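Local coordinates for protein TetR family transcriptional regulator (Mycobacterium smegmatis, PDB 5XS9) that probably binds operator DNA through a helix-turn-helix domain to regulate biotin-related genes, as a TetR-family transcriptional regulator, at residues Leu3-Ile15 / Leu29-His43. Residues are numbered along the deposited sequence; the frame is centred on the assembly and turned at random.
Sequences LHKPDVVAAATKI and LARELDVTPGALYWH
H43 NE2 reaches the backbone O of L3 at 3.2 Å, a weak hydrogen bond by its N-H...O angle of 122°. The oxygen lies at the ring edge, near the imidazole plane, while CA of K5 covers one ring face. The H43 side chain is swung beside its own backbone N, which sets the ring alongside the start of helix 5-15; K5 runs past it in the opposite direction, CB 3.7 Å from ND1.

Apart from this polar link, the contact is apolar. L3 CD1 packs against both A39 and L40, meeting L40 CD2 at 3.8 Å, and L3 turns CD2 toward L33 and V35. V8 splits its branches: CG1 meets CD2 of both L29 and L40, whereas CG2 faces L33 CD1, and its side chain crosses those of L29 and L33 at about a right angle.

L29 is a knob in a hole formed by V8, A11, A12 and I15. With CG anti to the backbone N (chi1 -175°), its CD1 comes to 3.4 Å from A12 N, close to the helix backbone, which the small A11 and A12 side chains permit. A11 CB also receives L33 CD2 at 3.6 Å. At the far end I15 CD1 lies 3.5 Å from the aliphatic CG of E32, whose carboxylate forms a salt bridge with R28.

The short axes of helices 5-15 and 29-33 approach to 9.8 Å at 108°, a steep crossing within the TetR-family helix-turn-helix domain. A Schellman motif at D34 ends helix 29-33 and leads into the turn before residues 37-40, the expected recognition-helix region. Helix 47-58 packs against both segments, V54 on A12 and L50 on L29, while F44 packs on K5 and V8.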
loop_
_atom_site.group_PDB
_atom_site.type_symbol
_atom_site.label_atom_id
_atom_site.label_comp_id
_atom_site.label_asym_id
_atom_site.label_seq_id
_atom_site.Cartn_x
_atom_site.Cartn_y
_atom_site.Cartn_z
ATOM N N LEU A 3 13.145 -32.794 2.936
ATOM C CA LEU A 3 13.008 -31.372 2.551
ATOM C C LEU A 3 13.788 -30.424 3.443
ATOM O O LEU A 3 13.551 -30.394 4.646
ATOM C CB LEU A 3 11.552 -30.926 2.607
ATOM C CG LEU A 3 10.678 -31.037 1.378
ATOM C CD1 LEU A 3 9.421 -30.230 1.666
ATOM C CD2 LEU A 3 11.396 -30.541 0.127
ATOM N N HIS A 4 14.650 -29.612 2.831
ATOM C CA HIS A 4 15.432 -28.612 3.524
ATOM C C HIS A 4 14.683 -27.246 3.401
ATOM O O HIS A 4 14.394 -26.775 2.310
ATOM C CB HIS A 4 16.836 -28.595 2.889
ATOM C CG HIS A 4 17.863 -27.807 3.647
ATOM N ND1 HIS A 4 18.033 -27.905 5.015
ATOM C CD2 HIS A 4 18.800 -26.922 3.214
ATOM C CE1 HIS A 4 19.015 -27.098 5.392
ATOM N NE2 HIS A 4 19.501 -26.496 4.317
ATOM N N LYS A 5 14.364 -26.636 4.533
ATOM C CA LYS A 5 13.534 -25.416 4.594
ATOM C C LYS A 5 14.064 -24.287 3.726
ATOM O O LYS A 5 13.294 -23.706 2.983
ATOM C CB LYS A 5 13.315 -24.967 6.023
ATOM C CG LYS A 5 12.500 -23.699 6.117
ATOM C CD LYS A 5 12.006 -23.531 7.529
ATOM C CE LYS A 5 11.526 -22.125 7.759
ATOM N NZ LYS A 5 10.603 -22.127 8.920
ATOM N N PRO A 6 15.382 -24.007 3.766
ATOM C CA PRO A 6 15.928 -23.085 2.784
ATOM C C PRO A 6 15.604 -23.356 1.317
ATOM O O PRO A 6 15.348 -22.397 0.545
ATOM C CB PRO A 6 17.429 -23.188 3.038
ATOM C CG PRO A 6 17.528 -23.380 4.513
ATOM C CD PRO A 6 16.332 -24.217 4.886
ATOM N N ASP A 7 15.621 -24.623 0.914
ATOM C CA ASP A 7 15.243 -24.995 -0.461
ATOM C C ASP A 7 13.772 -24.725 -0.725
ATOM O O ASP A 7 13.400 -24.377 -1.814
ATOM C CB ASP A 7 15.519 -26.496 -0.764
ATOM C CG ASP A 7 17.005 -26.835 -0.776
ATOM O OD1 ASP A 7 17.797 -26.097 -1.396
ATOM O OD2 ASP A 7 17.382 -27.857 -0.180
ATOM N N VAL A 8 12.936 -24.978 0.264
ATOM C CA VAL A 8 11.512 -24.744 0.111
ATOM C C VAL A 8 11.254 -23.238 -0.138
ATOM O O VAL A 8 10.556 -22.864 -1.091
ATOM C CB VAL A 8 10.738 -25.262 1.329
ATOM C CG1 VAL A 8 9.267 -24.884 1.242
ATOM C CG2 VAL A 8 10.904 -26.795 1.400
ATOM N N VAL A 9 11.910 -22.397 0.662
ATOM C CA VAL A 9 11.708 -20.940 0.590
ATOM C C VAL A 9 12.176 -20.442 -0.721
ATOM O O VAL A 9 11.510 -19.648 -1.376
ATOM C CB VAL A 9 12.397 -20.233 1.751
ATOM C CG1 VAL A 9 12.303 -18.716 1.560
ATOM C CG2 VAL A 9 11.716 -20.637 3.054
ATOM N N ALA A 10 13.323 -20.959 -1.163
ATOM C CA ALA A 10 13.846 -20.599 -2.443
ATOM C C ALA A 10 12.922 -21.005 -3.613
ATOM O O ALA A 10 12.712 -20.231 -4.583
ATOM C CB ALA A 10 15.259 -21.215 -2.631
ATOM N N ALA A 11 12.396 -22.218 -3.557
ATOM C CA ALA A 11 11.454 -22.652 -4.591
ATOM C C ALA A 11 10.225 -21.730 -4.570
ATOM O O ALA A 11 9.693 -21.334 -5.623
ATOM C CB ALA A 11 11.028 -24.096 -4.362
ATOM N N ALA A 12 9.768 -21.426 -3.369
ATOM C CA ALA A 12 8.550 -20.571 -3.215
ATOM C C ALA A 12 8.788 -19.179 -3.818
ATOM O O ALA A 12 7.906 -18.618 -4.479
ATOM C CB ALA A 12 8.202 -20.458 -1.753
ATOM N N THR A 13 10.032 -18.684 -3.671
ATOM C CA THR A 13 10.445 -17.375 -4.175
ATOM C C THR A 13 10.519 -17.359 -5.692
ATOM O O THR A 13 10.113 -16.394 -6.363
ATOM C CB THR A 13 11.784 -16.920 -3.489
ATOM O OG1 THR A 13 11.503 -16.814 -2.099
ATOM C CG2 THR A 13 12.286 -15.619 -4.002
ATOM N N LYS A 14 10.966 -18.457 -6.251
ATOM C CA LYS A 14 10.972 -18.605 -7.709
ATOM C C LYS A 14 9.551 -18.653 -8.328
ATOM O O LYS A 14 9.297 -18.077 -9.367
ATOM C CB LYS A 14 11.760 -19.885 -8.052
ATOM C CG LYS A 14 12.044 -20.084 -9.529
ATOM C CD LYS A 14 12.993 -21.265 -9.712
ATOM C CE LYS A 14 12.791 -21.954 -11.049
ATOM N NZ LYS A 14 12.748 -20.969 -12.159
ATOM N N ILE A 15 8.610 -19.298 -7.661
ATOM C CA ILE A 15 7.228 -19.279 -8.134
ATOM C C ILE A 15 6.707 -17.819 -8.132
ATOM O O ILE A 15 6.054 -17.353 -9.078
ATOM C CB ILE A 15 6.338 -20.182 -7.255
ATOM C CG1 ILE A 15 6.724 -21.649 -7.482
ATOM C CG2 ILE A 15 4.859 -20.008 -7.573
ATOM C CD1 ILE A 15 6.284 -22.597 -6.394
ATOM N N LEU A 29 3.555 -25.068 -4.721
ATOM C CA LEU A 29 4.903 -25.229 -4.216
ATOM C C LEU A 29 5.233 -26.730 -4.175
ATOM O O LEU A 29 6.330 -27.118 -4.563
ATOM C CB LEU A 29 5.007 -24.652 -2.796
ATOM C CG LEU A 29 6.390 -24.635 -2.158
ATOM C CD1 LEU A 29 7.497 -24.000 -3.044
ATOM C CD2 LEU A 29 6.217 -23.957 -0.820
ATOM N N ALA A 30 4.303 -27.544 -3.657
ATOM C CA ALA A 30 4.526 -29.011 -3.600
ATOM C C ALA A 30 4.728 -29.608 -4.999
ATOM O O ALA A 30 5.606 -30.439 -5.197
ATOM C CB ALA A 30 3.410 -29.724 -2.892
ATOM N N ARG A 31 3.942 -29.157 -5.961
ATOM C CA ARG A 31 4.138 -29.606 -7.333
ATOM C C ARG A 31 5.539 -29.230 -7.876
ATOM O O ARG A 31 6.218 -30.098 -8.373
ATOM C CB ARG A 31 3.025 -29.095 -8.220
ATOM C CG ARG A 31 3.158 -29.511 -9.665
ATOM C CD ARG A 31 1.822 -29.443 -10.380
ATOM N NE ARG A 31 1.226 -28.106 -10.602
ATOM C CZ ARG A 31 1.713 -27.155 -11.410
ATOM N NH1 ARG A 31 2.888 -27.307 -12.045
ATOM N NH2 ARG A 31 1.027 -26.013 -11.568
ATOM N N GLU A 32 5.992 -27.982 -7.682
ATOM C CA GLU A 32 7.292 -27.558 -8.140
ATOM C C GLU A 32 8.430 -28.275 -7.463
ATOM O O GLU A 32 9.478 -28.462 -8.062
ATOM C CB GLU A 32 7.488 -26.060 -7.957
ATOM C CG GLU A 32 6.519 -25.207 -8.768
ATOM C CD GLU A 32 6.609 -25.408 -10.275
ATOM O OE1 GLU A 32 7.667 -25.760 -10.804
ATOM O OE2 GLU A 32 5.595 -25.192 -10.936
ATOM N N LEU A 33 8.280 -28.640 -6.201
ATOM C CA LEU A 33 9.297 -29.415 -5.547
ATOM C C LEU A 33 9.135 -30.924 -5.854
ATOM O O LEU A 33 9.962 -31.712 -5.434
ATOM C CB LEU A 33 9.302 -29.197 -4.040
ATOM C CG LEU A 33 9.679 -27.789 -3.580
ATOM C CD1 LEU A 33 9.185 -27.633 -2.179
ATOM C CD2 LEU A 33 11.185 -27.607 -3.673
ATOM N N ASP A 34 8.064 -31.306 -6.546
ATOM C CA ASP A 34 7.796 -32.696 -6.836
ATOM C C ASP A 34 7.830 -33.434 -5.502
ATOM O O ASP A 34 8.666 -34.304 -5.296
ATOM C CB ASP A 34 8.812 -33.253 -7.870
ATOM C CG ASP A 34 8.383 -34.593 -8.469
ATOM O OD1 ASP A 34 7.239 -35.013 -8.250
ATOM O OD2 ASP A 34 9.197 -35.231 -9.166
ATOM N N VAL A 35 6.960 -33.017 -4.575
ATOM C CA VAL A 35 6.737 -33.729 -3.322
ATOM C C VAL A 35 5.259 -33.814 -3.029
ATOM O O VAL A 35 4.449 -33.096 -3.594
ATOM C CB VAL A 35 7.473 -33.145 -2.129
ATOM C CG1 VAL A 35 8.964 -33.199 -2.367
ATOM C CG2 VAL A 35 7.001 -31.709 -1.810
ATOM N N THR A 36 4.912 -34.758 -2.169
ATOM C CA THR A 36 3.553 -34.892 -1.670
ATOM C C THR A 36 3.256 -33.588 -0.875
ATOM O O THR A 36 4.134 -33.129 -0.171
ATOM C CB THR A 36 3.481 -36.175 -0.772
ATOM O OG1 THR A 36 2.135 -36.467 -0.428
ATOM C CG2 THR A 36 4.289 -36.063 0.548
ATOM N N PRO A 37 2.043 -32.999 -0.959
ATOM C CA PRO A 37 1.763 -31.709 -0.284
ATOM C C PRO A 37 1.928 -31.708 1.206
ATOM O O PRO A 37 2.388 -30.735 1.822
ATOM C CB PRO A 37 0.305 -31.436 -0.637
ATOM C CG PRO A 37 0.101 -32.178 -1.912
ATOM C CD PRO A 37 0.950 -33.394 -1.864
ATOM N N GLY A 38 1.620 -32.837 1.817
ATOM C CA GLY A 38 1.827 -32.995 3.222
ATOM C C GLY A 38 3.198 -32.693 3.753
ATOM O O GLY A 38 3.323 -32.303 4.933
ATOM N N ALA A 39 4.230 -32.859 2.922
ATOM C CA ALA A 39 5.592 -32.613 3.352
ATOM C C ALA A 39 5.815 -31.141 3.697
ATOM O O ALA A 39 6.708 -30.831 4.461
ATOM C CB ALA A 39 6.605 -32.988 2.255
ATOM N N LEU A 40 5.085 -30.227 3.061
ATOM C CA LEU A 40 5.331 -28.795 3.296
ATOM C C LEU A 40 4.810 -28.395 4.640
ATOM O O LEU A 40 5.325 -27.433 5.303
ATOM C CB LEU A 40 4.635 -27.990 2.214
ATOM C CG LEU A 40 5.098 -28.231 0.792
ATOM C CD1 LEU A 40 4.328 -27.276 -0.063
ATOM C CD2 LEU A 40 6.576 -28.022 0.596
ATOM N N TYR A 41 3.783 -29.103 5.097
ATOM C CA TYR A 41 3.180 -28.769 6.373
ATOM C C TYR A 41 4.062 -29.113 7.608
ATOM O O TYR A 41 3.681 -28.840 8.748
ATOM C CB TYR A 41 1.773 -29.308 6.458
ATOM C CG TYR A 41 0.856 -28.553 5.523
ATOM C CD1 TYR A 41 0.589 -29.032 4.233
ATOM C CD2 TYR A 41 0.369 -27.302 5.862
ATOM C CE1 TYR A 41 -0.210 -28.332 3.344
ATOM C CE2 TYR A 41 -0.427 -26.593 4.977
ATOM C CZ TYR A 41 -0.736 -27.127 3.715
ATOM O OH TYR A 41 -1.544 -26.430 2.833
ATOM N N TRP A 42 5.223 -29.694 7.350
ATOM C CA TRP A 42 6.230 -29.918 8.362
ATOM C C TRP A 42 7.043 -28.647 8.530
ATOM O O TRP A 42 7.658 -28.484 9.541
ATOM C CB TRP A 42 7.127 -31.127 7.990
ATOM C CG TRP A 42 6.430 -32.409 8.237
ATOM C CD1 TRP A 42 5.717 -33.125 7.343
ATOM C CD2 TRP A 42 6.302 -33.086 9.487
ATOM N NE1 TRP A 42 5.150 -34.222 7.947
ATOM C CE2 TRP A 42 5.517 -34.233 9.261
ATOM C CE3 TRP A 42 6.792 -32.848 10.772
ATOM C CZ2 TRP A 42 5.188 -35.132 10.273
ATOM C CZ3 TRP A 42 6.477 -33.757 11.786
ATOM C CH2 TRP A 42 5.680 -34.886 11.519
ATOM N N HIS A 43 7.018 -27.755 7.545
ATOM C CA HIS A 43 7.790 -26.517 7.600
ATOM C C HIS A 43 6.939 -25.307 7.819
ATOM O O HIS A 43 7.409 -24.380 8.416
ATOM C CB HIS A 43 8.544 -26.352 6.309
ATOM C CG HIS A 43 9.560 -27.405 6.108
ATOM N ND1 HIS A 43 10.703 -27.468 6.869
ATOM C CD2 HIS A 43 9.588 -28.474 5.286
ATOM C CE1 HIS A 43 11.421 -28.503 6.484
ATOM N NE2 HIS A 43 10.772 -29.124 5.519
#